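PDB 4LTU: ferredoxin from Rhodopseudomonas palustris, which binds a single [2Fe-2S] cluster and probably shuttles electrons between redox partner proteins. Local coordinates for residues A[82-86]-A[87-91]. Residues are numbered along the deposited sequence; the frame is centred on the assembly and turned at random.
Sequences NSRLS and CQIKI. With FES (Fe2/s2 (inorganic) cluster), chain C.
Leu85 to Gln88 form a type I beta turn where the chain leaves strand 83-85, with Ser86 and Cys87 at its corners and Gln88 N donating to Leu85 O over 2.9 Å. One residue on, a weak hydrogen bond from Ile89 N to Ser86 O (3.4 Å) overlaps this first turn. The turn presents Cys87 to the cluster, its SG 2.1 Å from FE2 of the [2Fe-2S] group; Cys49 SG binds the cluster as well, and Cys40 and Cys46 complete the site. Gln88, its chain bent back at chi2 (-58°), carries its amide to the same sulfur, and NE2 donates to Cys87 SG over 3.1 Å, nearly straight and in the amide plane. The CG of Gln88 also lies 3.9 Å from Leu85 CB. Shortening Gln88 to an alanine here would remove the amide, and is likely to leave the Cys87 sulfur without that N-H and Leu85 CB without its CG neighbour. Bends in Arg84 at chi2 and chi3 fold its guanidinium against Ile89, whose CG1 lies over one face, offset toward the rim and 4.0 Å from CZ, while Gln88 CB sits at the edge; Ile89 CD1 packs against Arg84 CB at 3.7 Å. Glu68 of helix 66-72 forms a salt bridge with Arg84 NE and accepts from Leu85 N, tying the strand end to that helix. Ser86 OG hydrogen-bonds to Cys49 O, tying the Cys87 turn to the segment that carries another cluster cysteine. An N-H directed at a cluster thiolate, as in other iron-sulfur proteins, would be expected to withdraw charge from the sulfur and help tune the redox potential.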
loop_
_atom_site.group_PDB
_atom_site.type_symbol
_atom_site.label_atom_id
_atom_site.label_comp_id
_atom_site.label_asym_id
_atom_site.label_seq_id
_atom_site.Cartn_x
_atom_site.Cartn_y
_atom_site.Cartn_z
ATOM N N ASN A 82 -10.215 3.673 3.810
ATOM C CA ASN A 82 -9.077 3.967 2.942
ATOM C C ASN A 82 -8.095 2.804 2.758
ATOM O O ASN A 82 -7.067 2.954 2.109
ATOM C CB ASN A 82 -8.347 5.182 3.487
ATOM C CG ASN A 82 -9.090 6.482 3.217
ATOM O OD1 ASN A 82 -10.315 6.500 2.977
ATOM N ND2 ASN A 82 -8.355 7.586 3.268
ATOM N N SER A 83 -8.417 1.654 3.329
ATOM C CA SER A 83 -7.606 0.444 3.154
ATOM C C SER A 83 -7.383 0.059 1.676
ATOM O O SER A 83 -8.285 0.153 0.853
ATOM C CB SER A 83 -8.241 -0.711 3.943
ATOM O OG SER A 83 -7.983 -0.585 5.339
ATOM N N ARG A 84 -6.157 -0.322 1.342
ATOM C CA ARG A 84 -5.816 -0.833 0.011
ATOM C C ARG A 84 -4.766 -1.949 0.156
ATOM O O ARG A 84 -4.075 -2.037 1.171
ATOM C CB ARG A 84 -5.236 0.263 -0.904
ATOM C CG ARG A 84 -6.195 1.323 -1.500
ATOM C CD ARG A 84 -7.258 0.749 -2.409
ATOM N NE ARG A 84 -6.619 -0.124 -3.374
ATOM C CZ ARG A 84 -6.438 0.146 -4.663
ATOM N NH1 ARG A 84 -6.895 1.272 -5.212
ATOM N NH2 ARG A 84 -5.804 -0.743 -5.407
ATOM N N LEU A 85 -4.667 -2.791 -0.867
ATOM C CA LEU A 85 -3.567 -3.741 -1.022
ATOM C C LEU A 85 -2.531 -3.043 -1.863
ATOM O O LEU A 85 -2.780 -2.736 -3.020
ATOM C CB LEU A 85 -4.028 -5.012 -1.741
ATOM C CG LEU A 85 -4.936 -5.931 -0.922
ATOM C CD1 LEU A 85 -5.401 -7.055 -1.785
ATOM C CD2 LEU A 85 -4.142 -6.446 0.280
ATOM N N SER A 86 -1.387 -2.783 -1.243
ATOM C CA SER A 86 -0.315 -2.013 -1.829
ATOM C C SER A 86 0.310 -2.618 -3.077
ATOM O O SER A 86 0.903 -1.891 -3.865
ATOM C CB SER A 86 0.774 -1.746 -0.791
ATOM O OG SER A 86 1.425 -2.950 -0.453
ATOM N N CYS A 87 0.197 -3.926 -3.270
ATOM C CA CYS A 87 0.692 -4.535 -4.517
ATOM C C CYS A 87 -0.281 -4.241 -5.684
ATOM O O CYS A 87 0.089 -4.356 -6.852
ATOM C CB CYS A 87 0.927 -6.044 -4.345
ATOM S SG CYS A 87 -0.576 -7.037 -4.021
ATOM N N GLN A 88 -1.514 -3.851 -5.353
ATOM C CA GLN A 88 -2.498 -3.456 -6.364
ATOM C C GLN A 88 -2.532 -1.924 -6.645
ATOM O O GLN A 88 -3.391 -1.445 -7.382
ATOM C CB GLN A 88 -3.903 -3.958 -5.980
ATOM C CG GLN A 88 -3.981 -5.434 -5.651
ATOM C CD GLN A 88 -3.509 -6.303 -6.768
ATOM O OE1 GLN A 88 -4.156 -6.373 -7.811
ATOM N NE2 GLN A 88 -2.355 -6.956 -6.582
ATOM N N ILE A 89 -1.609 -1.167 -6.058
ATOM C CA ILE A 89 -1.473 0.247 -6.396
ATOM C C ILE A 89 -0.301 0.440 -7.379
ATOM O O ILE A 89 0.864 0.175 -7.045
ATOM C CB ILE A 89 -1.263 1.109 -5.135
ATOM C CG1 ILE A 89 -2.540 1.117 -4.269
ATOM C CG2 ILE A 89 -0.846 2.513 -5.524
ATOM C CD1 ILE A 89 -2.347 1.528 -2.803
ATOM N N LYS A 90 -0.632 0.887 -8.583
ATOM C CA LYS A 90 0.338 1.142 -9.616
ATOM C C LYS A 90 0.658 2.635 -9.635
ATOM O O LYS A 90 -0.248 3.487 -9.624
ATOM C CB LYS A 90 -0.185 0.654 -10.982
ATOM C CG LYS A 90 -0.266 -0.902 -11.127
ATOM C CD LYS A 90 -1.520 -1.333 -11.945
ATOM C CE LYS A 90 -1.329 -2.649 -12.756
ATOM N NZ LYS A 90 -2.518 -2.969 -13.634
ATOM N N ILE A 91 1.955 2.941 -9.639
ATOM C CA ILE A 91 2.427 4.318 -9.620
ATOM C C ILE A 91 2.458 4.945 -11.010
ATOM O O ILE A 91 2.830 4.300 -11.999
ATOM C CB ILE A 91 3.745 4.453 -8.840
ATOM C CG1 ILE A 91 3.416 4.342 -7.358
ATOM C CG2 ILE A 91 4.417 5.833 -9.080
ATOM C CD1 ILE A 91 4.180 3.275 -6.667
HETATM FE FE1 FES C . -0.360 -10.772 -1.490
HETATM FE FE2 FES C . -0.442 -7.888 -2.078
HETATM S S1 FES C . -1.987 -9.454 -2.035
HETATM S S2 FES C . 1.176 -9.186 -1.453
#